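Local coordinates for protein endoglucanase (PDB 2C24) that binds beta-glucan chains such as those of xyloglucan, as the family 30 carbohydrate-binding module of a cellulosomal cellulase that probably degrades cellulose, at residues A[36-41]-A[59-64]; A[93-98]-A[183-188]. One frame throughout, in Å; residues are numbered along the deposited sequence.

Contact 1. Residues A[36-41]-A[59-64]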
loop_
_atom_site.group_PDB
_atom_site.type_symbol
_atom_site.label_atom_id
_atom_site.label_comp_id
_atom_site.label_asym_id
_atom_site.label_seq_id
_atom_site.Cartn_x
_atom_site.Cartn_y
_atom_site.Cartn_z
ATOM N N GLY A 36 -19.449 -2.699 0.535
ATOM C CA GLY A 36 -18.964 -2.893 1.903
ATOM C C GLY A 36 -18.241 -4.210 2.154
ATOM O O GLY A 36 -18.129 -4.649 3.302
ATOM N N GLU A 37 -17.744 -4.835 1.085
ATOM C CA GLU A 37 -16.999 -6.100 1.184
ATOM C C GLU A 37 -15.694 -5.918 1.953
ATOM O O GLU A 37 -15.290 -6.797 2.716
ATOM C CB GLU A 37 -16.669 -6.674 -0.202
ATOM C CG GLU A 37 -17.704 -6.444 -1.282
ATOM C CD GLU A 37 -17.540 -5.108 -1.990
ATOM O OE1 GLU A 37 -16.856 -5.059 -3.037
ATOM O OE2 GLU A 37 -18.094 -4.107 -1.495
ATOM N N LEU A 38 -15.031 -4.783 1.729
ATOM C CA LEU A 38 -13.791 -4.453 2.425
ATOM C C LEU A 38 -14.081 -4.005 3.852
ATOM O O LEU A 38 -14.900 -3.113 4.072
ATOM C CB LEU A 38 -13.029 -3.351 1.677
ATOM C CG LEU A 38 -11.689 -2.874 2.248
ATOM C CD1 LEU A 38 -10.637 -3.970 2.166
ATOM C CD2 LEU A 38 -11.220 -1.619 1.522
ATOM N N GLU A 39 -13.397 -4.626 4.806
ATOM C CA GLU A 39 -13.503 -4.251 6.211
ATOM C C GLU A 39 -12.763 -2.948 6.500
ATOM O O GLU A 39 -11.549 -2.843 6.292
ATOM C CB GLU A 39 -12.949 -5.358 7.106
ATOM C CG GLU A 39 -13.193 -5.094 8.587
ATOM C CD GLU A 39 -12.340 -5.947 9.488
ATOM O OE1 GLU A 39 -11.504 -6.718 8.976
ATOM O OE2 GLU A 39 -12.501 -5.837 10.720
ATOM N N THR A 40 -13.508 -1.960 6.980
ATOM C CA THR A 40 -12.949 -0.668 7.359
ATOM C C THR A 40 -13.590 -0.176 8.648
ATOM O O THR A 40 -14.700 -0.591 9.001
ATOM C CB THR A 40 -13.206 0.418 6.281
ATOM O OG1 THR A 40 -14.619 0.638 6.148
ATOM C CG2 THR A 40 -12.622 0.011 4.931
ATOM N N ILE A 41 -12.877 0.717 9.330
ATOM C CA ILE A 41 -13.396 1.452 10.473
ATOM C C ILE A 41 -12.960 2.919 10.345
ATOM O O ILE A 41 -11.776 3.211 10.163
ATOM C CB ILE A 41 -12.963 0.798 11.825
ATOM C CG1 ILE A 41 -13.534 1.572 13.019
ATOM C CG2 ILE A 41 -11.438 0.608 11.898
ATOM C CD1 ILE A 41 -13.342 0.880 14.356
ATOM N N LEU A 59 -1.608 -4.186 10.435
ATOM C CA LEU A 59 -2.663 -3.562 9.645
ATOM C C LEU A 59 -3.390 -4.629 8.835
ATOM O O LEU A 59 -2.766 -5.376 8.076
ATOM C CB LEU A 59 -2.077 -2.487 8.732
ATOM C CG LEU A 59 -3.005 -1.442 8.109
ATOM C CD1 LEU A 59 -3.481 -0.422 9.141
ATOM C CD2 LEU A 59 -2.267 -0.747 6.988
ATOM N N ARG A 60 -4.709 -4.682 8.996
ATOM C CA ARG A 60 -5.530 -5.741 8.420
ATOM C C ARG A 60 -6.234 -5.314 7.129
ATOM O O ARG A 60 -7.142 -4.479 7.146
ATOM C CB ARG A 60 -6.552 -6.213 9.461
ATOM C CG ARG A 60 -7.312 -7.501 9.128
ATOM C CD ARG A 60 -8.558 -7.627 10.023
ATOM N NE ARG A 60 -8.212 -7.452 11.436
ATOM C CZ ARG A 60 -8.973 -6.852 12.346
ATOM N NH1 ARG A 60 -10.160 -6.349 12.024
ATOM N NH2 ARG A 60 -8.532 -6.756 13.595
ATOM N N LEU A 61 -5.801 -5.894 6.011
ATOM C CA LEU A 61 -6.524 -5.784 4.745
ATOM C C LEU A 61 -7.396 -7.028 4.572
ATOM O O LEU A 61 -6.888 -8.123 4.327
ATOM C CB LEU A 61 -5.550 -5.619 3.569
ATOM C CG LEU A 61 -6.142 -5.522 2.156
ATOM C CD1 LEU A 61 -6.989 -4.264 1.991
ATOM C CD2 LEU A 61 -5.046 -5.573 1.089
ATOM N N ASN A 62 -8.708 -6.849 4.703
ATOM C CA ASN A 62 -9.657 -7.960 4.718
ATOM C C ASN A 62 -10.903 -7.679 3.876
ATOM O O ASN A 62 -11.780 -6.910 4.285
ATOM C CB ASN A 62 -10.034 -8.288 6.174
ATOM C CG ASN A 62 -11.126 -9.362 6.299
ATOM O OD1 ASN A 62 -11.885 -9.364 7.268
ATOM N ND2 ASN A 62 -11.197 -10.277 5.334
ATOM N N VAL A 63 -10.971 -8.294 2.696
ATOM C CA VAL A 63 -12.209 -8.315 1.915
ATOM C C VAL A 63 -13.012 -9.551 2.335
ATOM O O VAL A 63 -12.490 -10.676 2.351
ATOM C CB VAL A 63 -11.960 -8.220 0.381
ATOM C CG1 VAL A 63 -10.977 -9.258 -0.080
ATOM C CG2 VAL A 63 -13.267 -8.341 -0.407
ATOM N N GLN A 64 -14.274 -9.323 2.690
ATOM C CA GLN A 64 -15.072 -10.297 3.439
ATOM C C GLN A 64 -15.955 -11.183 2.567
ATOM O O GLN A 64 -16.211 -12.340 2.916
ATOM C CB GLN A 64 -15.919 -9.577 4.497
ATOM C CG GLN A 64 -15.094 -8.869 5.581
ATOM C CD GLN A 64 -15.838 -7.716 6.245
ATOM O OE1 GLN A 64 -16.319 -6.797 5.575
ATOM N NE2 GLN A 64 -15.920 -7.753 7.571
HETATM O O HOH W 1 -9.522 -4.539 5.964
#

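Contact 2. Residues A[93-98]-A[183-188]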
loop_
_atom_site.group_PDB
_atom_site.type_symbol
_atom_site.label_atom_id
_atom_site.label_comp_id
_atom_site.label_asym_id
_atom_site.label_seq_id
_atom_site.Cartn_x
_atom_site.Cartn_y
_atom_site.Cartn_z
ATOM N N GLY A 93 15.763 3.135 -4.053
ATOM C CA GLY A 93 14.834 2.937 -2.938
ATOM C C GLY A 93 13.872 1.773 -3.086
ATOM O O GLY A 93 13.656 1.269 -4.193
ATOM N N TYR A 94 13.301 1.345 -1.961
ATOM C CA TYR A 94 12.335 0.248 -1.935
ATOM C C TYR A 94 11.055 0.634 -1.191
ATOM O O TYR A 94 11.036 1.597 -0.421
ATOM C CB TYR A 94 12.934 -0.991 -1.255
ATOM C CG TYR A 94 14.179 -1.546 -1.905
ATOM C CD1 TYR A 94 15.440 -1.053 -1.567
ATOM C CD2 TYR A 94 14.102 -2.576 -2.842
ATOM C CE1 TYR A 94 16.596 -1.563 -2.156
ATOM C CE2 TYR A 94 15.253 -3.098 -3.438
ATOM C CZ TYR A 94 16.498 -2.581 -3.089
ATOM O OH TYR A 94 17.646 -3.078 -3.669
ATOM N N LEU A 95 9.990 -0.122 -1.446
ATOM C CA LEU A 95 8.838 -0.168 -0.559
ATOM C C LEU A 95 8.958 -1.466 0.223
ATOM O O LEU A 95 8.879 -2.559 -0.343
ATOM C CB LEU A 95 7.519 -0.127 -1.340
ATOM C CG LEU A 95 6.225 -0.536 -0.619
ATOM C CD1 LEU A 95 5.808 0.468 0.454
ATOM C CD2 LEU A 95 5.100 -0.736 -1.623
ATOM N N GLU A 96 9.161 -1.335 1.529
ATOM C CA GLU A 96 9.389 -2.488 2.384
ATOM C C GLU A 96 8.258 -2.668 3.378
ATOM O O GLU A 96 7.706 -1.691 3.893
ATOM C CB GLU A 96 10.724 -2.355 3.119
ATOM C CG GLU A 96 11.925 -2.221 2.193
ATOM C CD GLU A 96 13.252 -2.294 2.931
ATOM O OE1 GLU A 96 14.073 -1.369 2.763
ATOM O OE2 GLU A 96 13.477 -3.269 3.679
ATOM N N PHE A 97 7.924 -3.931 3.627
ATOM C CA PHE A 97 6.898 -4.322 4.585
ATOM C C PHE A 97 6.974 -5.828 4.794
ATOM O O PHE A 97 7.533 -6.549 3.967
ATOM C CB PHE A 97 5.494 -3.926 4.097
ATOM C CG PHE A 97 5.113 -4.523 2.762
ATOM C CD1 PHE A 97 4.407 -5.720 2.695
ATOM C CD2 PHE A 97 5.447 -3.878 1.574
ATOM C CE1 PHE A 97 4.050 -6.270 1.473
ATOM C CE2 PHE A 97 5.098 -4.419 0.348
ATOM C CZ PHE A 97 4.398 -5.618 0.296
ATOM N N ASP A 98 6.416 -6.289 5.907
ATOM C CA ASP A 98 6.255 -7.713 6.164
ATOM C C ASP A 98 4.785 -8.043 5.942
ATOM O O ASP A 98 3.923 -7.189 6.149
ATOM C CB ASP A 98 6.706 -8.061 7.591
ATOM C CG ASP A 98 8.150 -7.655 7.865
ATOM O OD1 ASP A 98 8.377 -6.636 8.550
ATOM O OD2 ASP A 98 9.066 -8.347 7.383
ATOM N N ILE A 183 5.324 -0.906 7.381
ATOM C CA ILE A 183 5.303 -0.424 6.006
ATOM C C ILE A 183 6.084 0.885 5.927
ATOM O O ILE A 183 5.801 1.835 6.656
ATOM C CB ILE A 183 3.867 -0.263 5.442
ATOM C CG1 ILE A 183 3.030 -1.517 5.724
ATOM C CG2 ILE A 183 3.914 0.018 3.936
ATOM C CD1 ILE A 183 1.541 -1.340 5.480
ATOM N N LYS A 184 7.078 0.913 5.040
ATOM C CA LYS A 184 8.013 2.028 4.950
ATOM C C LYS A 184 8.622 2.166 3.551
ATOM O O LYS A 184 8.716 1.186 2.806
ATOM C CB LYS A 184 9.125 1.884 6.006
ATOM C CG LYS A 184 9.935 0.585 5.919
ATOM C CD LYS A 184 10.878 0.430 7.109
ATOM C CE LYS A 184 11.812 -0.777 6.959
ATOM N NZ LYS A 184 11.099 -2.095 6.915
ATOM N N ILE A 185 9.006 3.396 3.208
ATOM C CA ILE A 185 9.805 3.681 2.022
ATOM C C ILE A 185 11.244 3.934 2.472
ATOM O O ILE A 185 11.498 4.834 3.277
ATOM C CB ILE A 185 9.295 4.933 1.248
ATOM C CG1 ILE A 185 7.819 4.794 0.839
ATOM C CG2 ILE A 185 10.195 5.239 0.039
ATOM C CD1 ILE A 185 7.504 3.589 -0.032
ATOM N N THR A 186 12.174 3.137 1.955
ATOM C CA THR A 186 13.584 3.256 2.320
ATOM C C THR A 186 14.446 3.530 1.092
ATOM O O THR A 186 14.027 3.274 -0.035
ATOM C CB THR A 186 14.105 1.970 3.003
ATOM O OG1 THR A 186 14.127 0.899 2.053
ATOM C CG2 THR A 186 13.230 1.575 4.191
ATOM N N SER A 187 15.643 4.063 1.314
ATOM C CA SER A 187 16.651 4.170 0.261
ATOM C C SER A 187 18.055 4.075 0.850
ATOM O O SER A 187 18.444 4.896 1.686
ATOM C CB SER A 187 16.500 5.469 -0.533
ATOM O OG SER A 187 17.402 5.489 -1.629
ATOM N N GLU A 188 18.806 3.071 0.400
ATOM C CA GLU A 188 20.194 2.881 0.822
ATOM C C GLU A 188 21.122 3.918 0.162
ATOM O O GLU A 188 22.334 3.918 0.391
ATOM C CB GLU A 188 20.642 1.437 0.534
ATOM C CG GLU A 188 21.897 0.964 1.291
ATOM C CD GLU A 188 21.657 0.609 2.762
ATOM O OE1 GLU A 188 20.525 0.781 3.272
ATOM O OE2 GLU A 188 22.622 0.151 3.419
#

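Contact 1. Residues A[36-41]-A[59-64]
E39 reaches across to R60 where the loop 36-41 runs along the end of strand 56-63, in one antiparallel sheet of this beta-sandwich carbohydrate-binding module. E39 swings CG away from its own backbone N (chi1 -173°) and stays extended, which carries its carboxylate to the edge of the R60 guanidinium, the two planes only 22° apart. The salt bridge runs from OE2 of E39 to NH1 of R60 at 2.7 Å; as hydrogen bonds, both of NH1's links to the carboxylate are weak. R60 has a second acidic partner, since its NE pairs with D48, so one arginine joins two acidic groups on this partly exposed face. The carboxylate of E39 stands almost perpendicular to the amide of N62; E39 OE1 and N62 OD1, 3.2 Å apart, are both acceptors and do not bond, and N62 spends its ND2 on the carbonyl O of F176. L38 and L61 leave their backbones on the far side and turn their ends back, CD1 to CD1 at 3.7 Å, leucine's gamma branch supplying the reaching methyl in the buried layer. The backbones share a single bridge, L38 with V63, flanked by two hydrogen bonds. E39 N approaches N62 O nearly straight (C=O...N 164°), at 2.8 Å, while Q64 N comes to E37 O from above its carbonyl plane, at 2.7 Å. Beyond, one water bridges the two backbones: it donates to E39 O and R60 O and accepts from N62 N at 2.8 Å.

Contact 2. Residues A[93-98]-A[183-188]
Two neighbouring strands of an antiparallel sheet, 94-101 and 176-186, pair here through their backbones. Y94 and E96 each form a hydrogen-bonded pair, with T186 and K184 respectively, while L95 and I185 make the non-hydrogen-bonded pair between them. The bonds at E96 and K184 are regular, E96 N to K184 O and K184 N to E96 O both 2.9 Å; at the other end T186 N reaches Y94 O at 3.1 Å. G93 lies against the partner strand, its CA 3.0 Å from T186 O, where a side chain would collide with that carbonyl, so glycine suits the place.

In the beta-sandwich of this CBM30 module, strand 94-101 is also paired with 142-147, and 176-186 with 19-22, while the face bearing L95 and I185 is turned to the other sheet, where F112 of strand 109-114 touches both residues. L95 and I185 bring CD1 to CD1 at 3.6 Å, and the same L95 methyl lies 4.0 Å from CG2 of I183: branched aliphatic chains, with nothing polar to satisfy, suit this buried layer. Nearby, F97 lays CB against CG1 of I183.

The face bearing Y94, E96, K184 and T186 is polar and partly exposed. E96, its chain extended beyond CG, crosses T186 at about a right angle, and the T186 hydroxyl donates to OE1 of E96; the modelled separation is too short to be taken literally. That hydroxyl also lies near the plane of the Y94 ring, at its edge, and the ring forms a cation-pi contact with K145. K184 bends at its last torsion (chi4 -63°), bringing NZ to 3.8 Å from CB of E96, while its salt bridge is made with D182.

From the N terminus, the chain passes strand 29-33 and enters the loop holding 36-41; contact 1 closes when strand 56-63 returns alongside it, after 17 intervening residues, and so ties that loop to the strand. The chain then runs through strand 72-77 and helix 87-90 before 93-98 opens contact 2, which ties strand 94-101 to the C-terminal strand 176-186 across 84 residues carrying strands of both sheets. The closures are therefore in series, neither nested nor crossed. Their centres lie about 24 Å apart, on opposite sides of the chain's centre, yet strands 56-63 and 176-186 are neighbours in one sheet, and L59 CD2 packs 4.1 Å from I183 CD1 between them.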